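Local coordinates for probable transcriptional regulatory protein NarL (Mycobacterium tuberculosis, PDB 3EUL) that probably regulates transcription of genes for aerobic nitrate metabolism as the phosphorylation-dependent response regulator of the NarS/NarL two-component system, represented here by its signal receiver domain, at residues A[73-76]-A[77-80]; A[104-107]-A[108-112]; A[125-128]-A[129-133]. All blocks are in the same frame, centred on the assembly; numbering follows the deposited sequence.

Interaction 1 (A[73-76]-A[77-80])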
ATOM      1  N   GLY A  73     -12.598   8.246   2.903  1.00 24.73           N
ATOM      2  CA  GLY A  73     -13.491   8.041   1.760  1.00 24.98           C
ATOM      3  C   GLY A  73     -13.662   6.592   1.375  1.00 24.86           C
ATOM      4  O   GLY A  73     -14.747   6.140   1.027  1.00 25.28           O
ATOM      5  N   MET A  74     -12.577   5.862   1.435  1.00 24.90           N
ATOM      6  CA  MET A  74     -12.613   4.441   1.137  1.00 24.84           C
ATOM      7  C   MET A  74     -11.371   3.889   1.806  1.00 23.48           C
ATOM      8  O   MET A  74     -10.278   4.348   1.537  1.00 23.45           O
ATOM      9  CB  MET A  74     -12.615   4.283  -0.368  1.00 25.90           C
ATOM     10  CG  MET A  74     -12.514   2.910  -0.885  1.00 26.14           C
ATOM     11  SD  MET A  74     -12.601   2.956  -2.696  1.00 28.82           S
ATOM     12  CE  MET A  74     -12.534   1.206  -2.929  1.00 31.14           C
ATOM     13  N   ASP A  75     -11.553   3.005   2.779  1.00 21.85           N
ATOM     14  CA  ASP A  75     -10.447   2.562   3.587  1.00 22.81           C
ATOM     15  C   ASP A  75      -9.578   1.583   2.824  1.00 21.48           C
ATOM     16  O   ASP A  75      -9.948   1.162   1.721  1.00 22.24           O
ATOM     17  CB  ASP A  75     -10.904   2.016   4.965  1.00 22.61           C
ATOM     18  CG  ASP A  75     -11.607   0.666   4.914  1.00 24.63           C
ATOM     19  OD1 ASP A  75     -11.150  -0.302   4.251  1.00 24.56           O
ATOM     20  OD2 ASP A  75     -12.604   0.559   5.672  1.00 26.91           O
ATOM     21  N   GLY A  76      -8.428   1.259   3.397  1.00 21.10           N
ATOM     22  CA  GLY A  76      -7.456   0.358   2.757  1.00 20.79           C
ATOM     23  C   GLY A  76      -7.993  -1.011   2.361  1.00 20.47           C
ATOM     24  O   GLY A  76      -7.606  -1.553   1.324  1.00 21.82           O
ATOM     25  N   ALA A  77      -8.870  -1.593   3.173  1.00 19.30           N
ATOM     26  CA  ALA A  77      -9.454  -2.927   2.866  1.00 18.59           C
ATOM     27  C   ALA A  77     -10.497  -2.871   1.774  1.00 17.84           C
ATOM     28  O   ALA A  77     -10.600  -3.825   0.993  1.00 17.38           O
ATOM     29  CB  ALA A  77     -10.043  -3.591   4.133  1.00 17.78           C
ATOM     30  N   GLN A  78     -11.293  -1.791   1.744  1.00 17.09           N
ATOM     31  CA  GLN A  78     -12.226  -1.538   0.642  1.00 18.13           C
ATOM     32  C   GLN A  78     -11.479  -1.391  -0.689  1.00 17.88           C
ATOM     33  O   GLN A  78     -11.896  -1.958  -1.704  1.00 18.26           O
ATOM     34  CB  GLN A  78     -13.094  -0.306   0.896  1.00 18.02           C
ATOM     35  CG  GLN A  78     -13.878  -0.402   2.161  1.00 19.11           C
ATOM     36  CD  GLN A  78     -14.797   0.776   2.355  1.00 21.46           C
ATOM     37  OE1 GLN A  78     -14.352   1.876   2.661  1.00 24.71           O
ATOM     38  NE2 GLN A  78     -16.094   0.547   2.178  1.00 23.52           N
ATOM     39  N   VAL A  79     -10.375  -0.670  -0.685  1.00 17.28           N
ATOM     40  CA  VAL A  79      -9.569  -0.581  -1.896  1.00 18.09           C
ATOM     41  C   VAL A  79      -9.015  -1.943  -2.265  1.00 18.01           C
ATOM     42  O   VAL A  79      -9.084  -2.308  -3.438  1.00 17.66           O
ATOM     43  CB  VAL A  79      -8.389   0.427  -1.781  1.00 18.31           C
ATOM     44  CG1 VAL A  79      -7.533   0.440  -3.090  1.00 17.26           C
ATOM     45  CG2 VAL A  79      -8.866   1.821  -1.450  1.00 17.04           C
ATOM     46  N   ALA A  80      -8.455  -2.683  -1.292  1.00 17.98           N
ATOM     47  CA  ALA A  80      -7.959  -4.051  -1.566  1.00 18.17           C
ATOM     48  C   ALA A  80      -9.039  -4.954  -2.188  1.00 18.33           C
ATOM     49  O   ALA A  80      -8.795  -5.691  -3.166  1.00 17.23           O
ATOM     50  CB  ALA A  80      -7.373  -4.691  -0.330  1.00 18.21           C
TER

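Interaction 2 (A[104-107]-A[108-112])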
ATOM      1  N   VAL A 104      -7.034  -6.957  11.170  1.00 16.98           N
ATOM      2  CA  VAL A 104      -6.044  -7.575  10.256  1.00 16.12           C
ATOM      3  C   VAL A 104      -6.674  -8.737   9.492  1.00 15.62           C
ATOM      4  O   VAL A 104      -6.549  -8.827   8.253  1.00 16.46           O
ATOM      5  CB  VAL A 104      -4.818  -8.043  11.027  1.00 17.45           C
ATOM      6  CG1 VAL A 104      -3.817  -8.831  10.099  1.00 17.35           C
ATOM      7  CG2 VAL A 104      -4.138  -6.837  11.712  1.00 15.00           C
ATOM      8  N   TYR A 105      -7.322  -9.645  10.230  1.00 16.32           N
ATOM      9  CA  TYR A 105      -7.933 -10.810   9.625  1.00 15.89           C
ATOM     10  C   TYR A 105      -8.958 -10.428   8.547  1.00 17.02           C
ATOM     11  O   TYR A 105      -9.007 -11.048   7.500  1.00 16.41           O
ATOM     12  CB  TYR A 105      -8.618 -11.664  10.707  1.00 15.63           C
ATOM     13  CG  TYR A 105      -9.138 -12.996  10.227  1.00 15.37           C
ATOM     14  CD1 TYR A 105      -8.310 -14.124  10.162  1.00 13.91           C
ATOM     15  CD2 TYR A 105     -10.461 -13.147   9.862  1.00 12.37           C
ATOM     16  CE1 TYR A 105      -8.786 -15.323   9.765  1.00 14.03           C
ATOM     17  CE2 TYR A 105     -10.953 -14.376   9.465  1.00 15.65           C
ATOM     18  CZ  TYR A 105     -10.109 -15.453   9.390  1.00 16.65           C
ATOM     19  OH  TYR A 105     -10.592 -16.687   8.973  1.00 18.31           O
ATOM     20  N   GLN A 106      -9.812  -9.460   8.844  1.00 16.93           N
ATOM     21  CA  GLN A 106     -10.853  -9.050   7.896  1.00 18.11           C
ATOM     22  C   GLN A 106     -10.260  -8.394   6.656  1.00 18.54           C
ATOM     23  O   GLN A 106     -10.765  -8.584   5.544  1.00 18.19           O
ATOM     24  CB  GLN A 106     -11.821  -8.053   8.553  1.00 18.38           C
ATOM     25  CG  GLN A 106     -13.189  -7.902   7.847  1.00 20.35           C
ATOM     26  CD  GLN A 106     -13.126  -7.328   6.420  1.00 23.71           C
ATOM     27  OE1 GLN A 106     -12.543  -6.269   6.157  1.00 28.48           O
ATOM     28  NE2 GLN A 106     -13.788  -8.025   5.495  1.00 26.19           N
ATOM     29  N   ALA A 107      -9.197  -7.622   6.843  1.00 17.73           N
ATOM     30  CA  ALA A 107      -8.498  -7.001   5.720  1.00 18.65           C
ATOM     31  C   ALA A 107      -7.878  -8.026   4.789  1.00 19.76           C
ATOM     32  O   ALA A 107      -8.062  -7.934   3.566  1.00 19.66           O
ATOM     33  CB  ALA A 107      -7.416  -6.019   6.252  1.00 18.35           C
ATOM     34  N   LEU A 108      -7.241  -9.051   5.369  1.00 19.64           N
ATOM     35  CA  LEU A 108      -6.652 -10.152   4.596  1.00 20.94           C
ATOM     36  C   LEU A 108      -7.738 -10.946   3.877  1.00 21.24           C
ATOM     37  O   LEU A 108      -7.570 -11.370   2.740  1.00 22.12           O
ATOM     38  CB  LEU A 108      -5.813 -11.067   5.514  1.00 20.95           C
ATOM     39  CG  LEU A 108      -4.589 -10.399   6.172  1.00 22.82           C
ATOM     40  CD1 LEU A 108      -3.976 -11.320   7.220  1.00 22.07           C
ATOM     41  CD2 LEU A 108      -3.558 -10.001   5.090  1.00 22.40           C
ATOM     42  N   GLN A 109      -8.858 -11.138   4.541  1.00 22.78           N
ATOM     43  CA  GLN A 109     -10.032 -11.724   3.914  1.00 24.09           C
ATOM     44  C   GLN A 109     -10.544 -10.889   2.741  1.00 24.41           C
ATOM     45  O   GLN A 109     -10.991 -11.492   1.767  1.00 23.64           O
ATOM     46  CB  GLN A 109     -11.170 -11.947   4.913  1.00 24.44           C
ATOM     47  CG  GLN A 109     -10.798 -12.856   6.115  1.00 27.16           C
ATOM     48  CD  GLN A 109     -10.641 -14.339   5.782  1.00 30.78           C
ATOM     49  OE1 GLN A 109      -9.533 -14.880   5.834  1.00 34.64           O
ATOM     50  NE2 GLN A 109     -11.755 -15.019   5.533  1.00 32.87           N
ATOM     51  N   GLN A 110     -10.464  -9.554   2.810  1.00 24.52           N
ATOM     52  CA  GLN A 110     -10.878  -8.647   1.682  1.00 26.05           C
ATOM     53  C   GLN A 110      -9.787  -8.555   0.554  1.00 26.18           C
ATOM     54  O   GLN A 110      -9.952  -7.857  -0.452  1.00 27.04           O
ATOM     55  CB  GLN A 110     -11.258  -7.221   2.163  1.00 26.18           C
ATOM     56  CG  GLN A 110     -12.560  -6.996   3.012  1.00 29.08           C
ATOM     57  CD  GLN A 110     -13.306  -5.592   2.805  1.00 30.99           C
ATOM     58  OE1 GLN A 110     -13.446  -4.750   3.726  1.00 30.33           O
ATOM     59  NE2 GLN A 110     -13.825  -5.386   1.583  1.00 38.76           N
ATOM     60  N   GLY A 111      -8.674  -9.263   0.707  1.00 25.95           N
ATOM     61  CA  GLY A 111      -7.706  -9.401  -0.359  1.00 24.62           C
ATOM     62  C   GLY A 111      -6.430  -8.611  -0.188  1.00 24.17           C
ATOM     63  O   GLY A 111      -5.670  -8.511  -1.121  1.00 24.13           O
ATOM     64  N   ALA A 112      -6.192  -8.045   1.001  1.00 23.30           N
ATOM     65  CA  ALA A 112      -4.919  -7.372   1.287  1.00 22.93           C
ATOM     66  C   ALA A 112      -3.804  -8.383   1.254  1.00 23.38           C
ATOM     67  O   ALA A 112      -3.945  -9.478   1.808  1.00 23.62           O
ATOM     68  CB  ALA A 112      -4.938  -6.664   2.652  1.00 21.59           C
TER

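Interaction 3 (A[125-128]-A[129-133])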
ATOM      1  N   ILE A 125      10.202  -1.579   5.526  1.00 24.14           N
ATOM      2  CA  ILE A 125       9.172  -1.218   4.536  1.00 23.93           C
ATOM      3  C   ILE A 125       9.621  -1.467   3.119  1.00 23.64           C
ATOM      4  O   ILE A 125       8.836  -1.966   2.291  1.00 24.14           O
ATOM      5  CB  ILE A 125       8.754   0.250   4.696  1.00 25.04           C
ATOM      6  CG1 ILE A 125       8.100   0.441   6.060  1.00 25.40           C
ATOM      7  CG2 ILE A 125       7.789   0.660   3.603  1.00 25.24           C
ATOM      8  CD1 ILE A 125       8.455   1.738   6.709  1.00 30.03           C
ATOM      9  N   VAL A 126      10.877  -1.135   2.821  1.00 22.98           N
ATOM     10  CA  VAL A 126      11.416  -1.417   1.503  1.00 23.21           C
ATOM     11  C   VAL A 126      11.334  -2.918   1.278  1.00 23.44           C
ATOM     12  O   VAL A 126      10.834  -3.363   0.254  1.00 24.75           O
ATOM     13  CB  VAL A 126      12.864  -0.942   1.344  1.00 22.40           C
ATOM     14  CG1 VAL A 126      13.535  -1.545   0.085  1.00 23.87           C
ATOM     15  CG2 VAL A 126      12.916   0.584   1.324  1.00 22.05           C
ATOM     16  N   LYS A 127      11.834  -3.699   2.230  1.00 23.54           N
ATOM     17  CA  LYS A 127      11.821  -5.143   2.084  1.00 23.65           C
ATOM     18  C   LYS A 127      10.394  -5.715   1.941  1.00 22.90           C
ATOM     19  O   LYS A 127      10.156  -6.596   1.122  1.00 22.43           O
ATOM     20  CB  LYS A 127      12.560  -5.805   3.248  1.00 24.67           C
ATOM     21  CG  LYS A 127      12.418  -7.318   3.254  1.00 24.85           C
ATOM     22  CD  LYS A 127      13.285  -7.984   4.307  1.00 25.94           C
ATOM     23  CE  LYS A 127      12.975  -9.494   4.393  1.00 28.88           C
ATOM     24  NZ  LYS A 127      13.168 -10.108   3.039  1.00 30.98           N
ATOM     25  N   ALA A 128       9.467  -5.210   2.734  1.00 22.29           N
ATOM     26  CA  ALA A 128       8.052  -5.611   2.615  1.00 23.00           C
ATOM     27  C   ALA A 128       7.482  -5.350   1.235  1.00 22.40           C
ATOM     28  O   ALA A 128       6.812  -6.213   0.643  1.00 21.74           O
ATOM     29  CB  ALA A 128       7.211  -4.931   3.681  1.00 23.08           C
ATOM     30  N   VAL A 129       7.751  -4.170   0.692  1.00 22.72           N
ATOM     31  CA  VAL A 129       7.278  -3.825  -0.649  1.00 22.61           C
ATOM     32  C   VAL A 129       7.924  -4.729  -1.720  1.00 22.80           C
ATOM     33  O   VAL A 129       7.249  -5.285  -2.591  1.00 21.24           O
ATOM     34  CB  VAL A 129       7.550  -2.335  -0.926  1.00 22.74           C
ATOM     35  CG1 VAL A 129       7.431  -2.014  -2.392  1.00 22.19           C
ATOM     36  CG2 VAL A 129       6.582  -1.492  -0.080  1.00 21.64           C
ATOM     37  N   LEU A 130       9.237  -4.890  -1.640  1.00 22.59           N
ATOM     38  CA  LEU A 130       9.957  -5.731  -2.586  1.00 23.69           C
ATOM     39  C   LEU A 130       9.539  -7.199  -2.505  1.00 24.81           C
ATOM     40  O   LEU A 130       9.347  -7.837  -3.541  1.00 25.19           O
ATOM     41  CB  LEU A 130      11.484  -5.580  -2.409  1.00 23.48           C
ATOM     42  CG  LEU A 130      12.036  -4.176  -2.732  1.00 24.15           C
ATOM     43  CD1 LEU A 130      13.564  -4.112  -2.559  1.00 22.59           C
ATOM     44  CD2 LEU A 130      11.628  -3.729  -4.137  1.00 22.50           C
ATOM     45  N   ASP A 131       9.356  -7.722  -1.295  1.00 25.92           N
ATOM     46  CA  ASP A 131       8.935  -9.123  -1.106  1.00 26.75           C
ATOM     47  C   ASP A 131       7.509  -9.341  -1.638  1.00 27.43           C
ATOM     48  O   ASP A 131       7.187 -10.376  -2.229  1.00 28.30           O
ATOM     49  CB  ASP A 131       8.972  -9.503   0.375  1.00 27.27           C
ATOM     50  CG  ASP A 131      10.380  -9.736   0.905  1.00 29.17           C
ATOM     51  OD1 ASP A 131      11.337  -9.844   0.101  1.00 32.79           O
ATOM     52  OD2 ASP A 131      10.535  -9.823   2.148  1.00 31.14           O
ATOM     53  N   CYS A 132       6.656  -8.360  -1.402  1.00 27.92           N
ATOM     54  CA  CYS A 132       5.283  -8.385  -1.873  1.00 28.41           C
ATOM     55  C   CYS A 132       5.244  -8.414  -3.396  1.00 29.13           C
ATOM     56  O   CYS A 132       4.551  -9.239  -3.991  1.00 29.68           O
ATOM     57  CB  CYS A 132       4.549  -7.176  -1.315  1.00 27.94           C
ATOM     58  SG  CYS A 132       2.788  -7.110  -1.685  1.00 28.10           S
ATOM     59  N   ALA A 133       6.015  -7.549  -4.031  1.00 29.93           N
ATOM     60  CA  ALA A 133       6.112  -7.537  -5.490  1.00 32.11           C
ATOM     61  C   ALA A 133       6.621  -8.881  -6.058  1.00 33.58           C
ATOM     62  O   ALA A 133       6.231  -9.281  -7.152  1.00 32.47           O
ATOM     63  CB  ALA A 133       7.032  -6.424  -5.934  1.00 31.36           C
TER

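Interaction 1 (A[73-76]-A[77-80])
Asp75 and Gln78 face each other across the first turn of helix 76-85 and form a capping box, in which each side chain serves a backbone N-H of the other residue. The two side chains cross at about a right angle, with carboxylate and amide planes 41° apart. Asp75, the N-cap, has CG lodged between its own backbone N and carbonyl carbon (chi1 72°), a setting that turns the carboxylate back over the start of the helix. OD1 there accepts from Gln78 N at 2.9 Å, on the syn side but well out of the carboxylate plane, and more weakly from Ala77 N. The return bond is as straight but better placed on its acceptor: Gln78 sends an extended chain back along the loop, and its OE1 takes Asp75 N at 3.0 Å on a lone pair, in the carbonyl plane. The CG of Gln78 passes 3.4 Å from Asp75 OD1 on the way.

Met74 supplies the apolar flank. Its fully extended chain crosses Val79 at about a right angle, CG lying 3.8 Å from Val79 CG2, while the terminal CE reaches 3.5 Å from Gln78 O. Leu54 and Ile57 of helix 50-60 extend this greasy patch, the first touching Met74 and the second Val79. Behind the cap, the regular helical bonds begin with Val79 N to Asp75 O.

Chemically, Asp75 OD1 offers an acceptor to Gln78 N, and a weaker one to Ala77 N, where no preceding turn can, while Gln78 OE1 takes up Asp75 N; the carboxylate, at the positive end of the helix dipole, is probably stabilised in its charged form.

Interaction 2 (A[104-107]-A[108-112])
Ala107 and Ala112 meet where helix 101-109 ends in a Schellman motif, the turn that leads on to strand 114-117 in a beta-alpha-beta unit of the receiver domain. This is the tightly packed side. Ala112 N reaches back to Ala107 O at 3.2 Å, Gly111 N bonds to Leu108 O, and Gly111 takes the positive phi (106°) at which a CB would jam against the preceding carbonyl oxygen. With the chain reversed in this way, the methyl groups of Ala107 and Ala112 come 4.4 Å apart and both rest on Leu94 of strand 91-96; Phe115 of strand 114-117 also touches Ala107.

Exposure rises away from this turn. Val104 still touches Phe115, but the exposed Leu108 runs beside it, both pointing the same way, with CD1 3.8 Å from Val104 CG1. The exposed Gln106 crosses Gln110 obliquely one turn on, their amide planes 57° apart, while Gln110 leans on Ala77 and Ala81 of helix 76-85. The backbone end has a further tie to that helix, since Gln109 O accepts a hydrogen bond from Arg84 NH1.

Flat groups account for the remaining exposed contact. The bend in Gln109 at chi2 (-72°) lays its amide almost parallel to the Tyr105 ring, 7° between the planes. The stack is offset toward the ring's rim, where Gln109 OE1 lies 3.6 Å from Tyr105 CZ.

Interaction 3 (A[125-128]-A[129-133])
Lys127 and Asp131 form an i to i+4 salt bridge on helix 122-134, the last helix of the receiver domain's alpha/beta fold. From CB, Lys127 sets out with CG anti to the backbone N (chi1 172°), a choice that sends the chain forward along the helix toward the next turn. CG already lies 3.3 Å from Asp131 OD2, so the methylene flank meets the carboxylate before the charge does. CD, one bond further out, runs past at 4.0 Å from the same Asp131 OD2. At CE the distance closes again, and a bend at chi4 (57°) swings the ammonium inward. NZ then donates at 2.8 Å to Asp131 OD2, which receives it on its syn lone pair, while Asp131 OD1 stands farther off. The aliphatic chain thus arches over the oxygen that its tip grips. The backbone bond from Asp131 N to Lys127 O holds the two residues one turn apart.

The sides of the helix turned to the rest of the domain carry apolar residues. Val126 and Leu130 lie side by side pointing the same way, and Leu35 and Ser38 of helix 25-38 touch Val126. Ile125 and Val129 turn toward the sheet, where both meet Leu66 of strand 64-68. With Lys127 exposed and Ile125 and Val129 buried, the helix is amphipathic. At the helix's far end, Cys132 O is hydrogen-bonded to Arg91 NE. Between Val126 and Leu130 the closest side-chain approach is from Val126 CG1 to Leu130 CD1, 3.7 Å.

Overall arrangement
Each contact is local to its own helix in a doubly wound receiver domain with five parallel strands ordered 2-1-3-4-5: interaction 1 at the start of helix 76-85, interaction 2 at the end of helix 101-109, interaction 3 within helix 122-134. Interactions 1 and 2, with centres about 11 Å apart, touch: Ala77 CB lies 4.1 Å from Ala107 CA, and Ala80 CB 3.8 Å from Ala112 N. Interaction 3 stands apart, its centre about 20 Å from that of interaction 1, on the opposite side of the chain's centre, and about 18 Å from that of interaction 2. Asp68, the probable phosphorylation site, unmodified here, ends strand 64-68, and the loop leading from it runs into interaction 1.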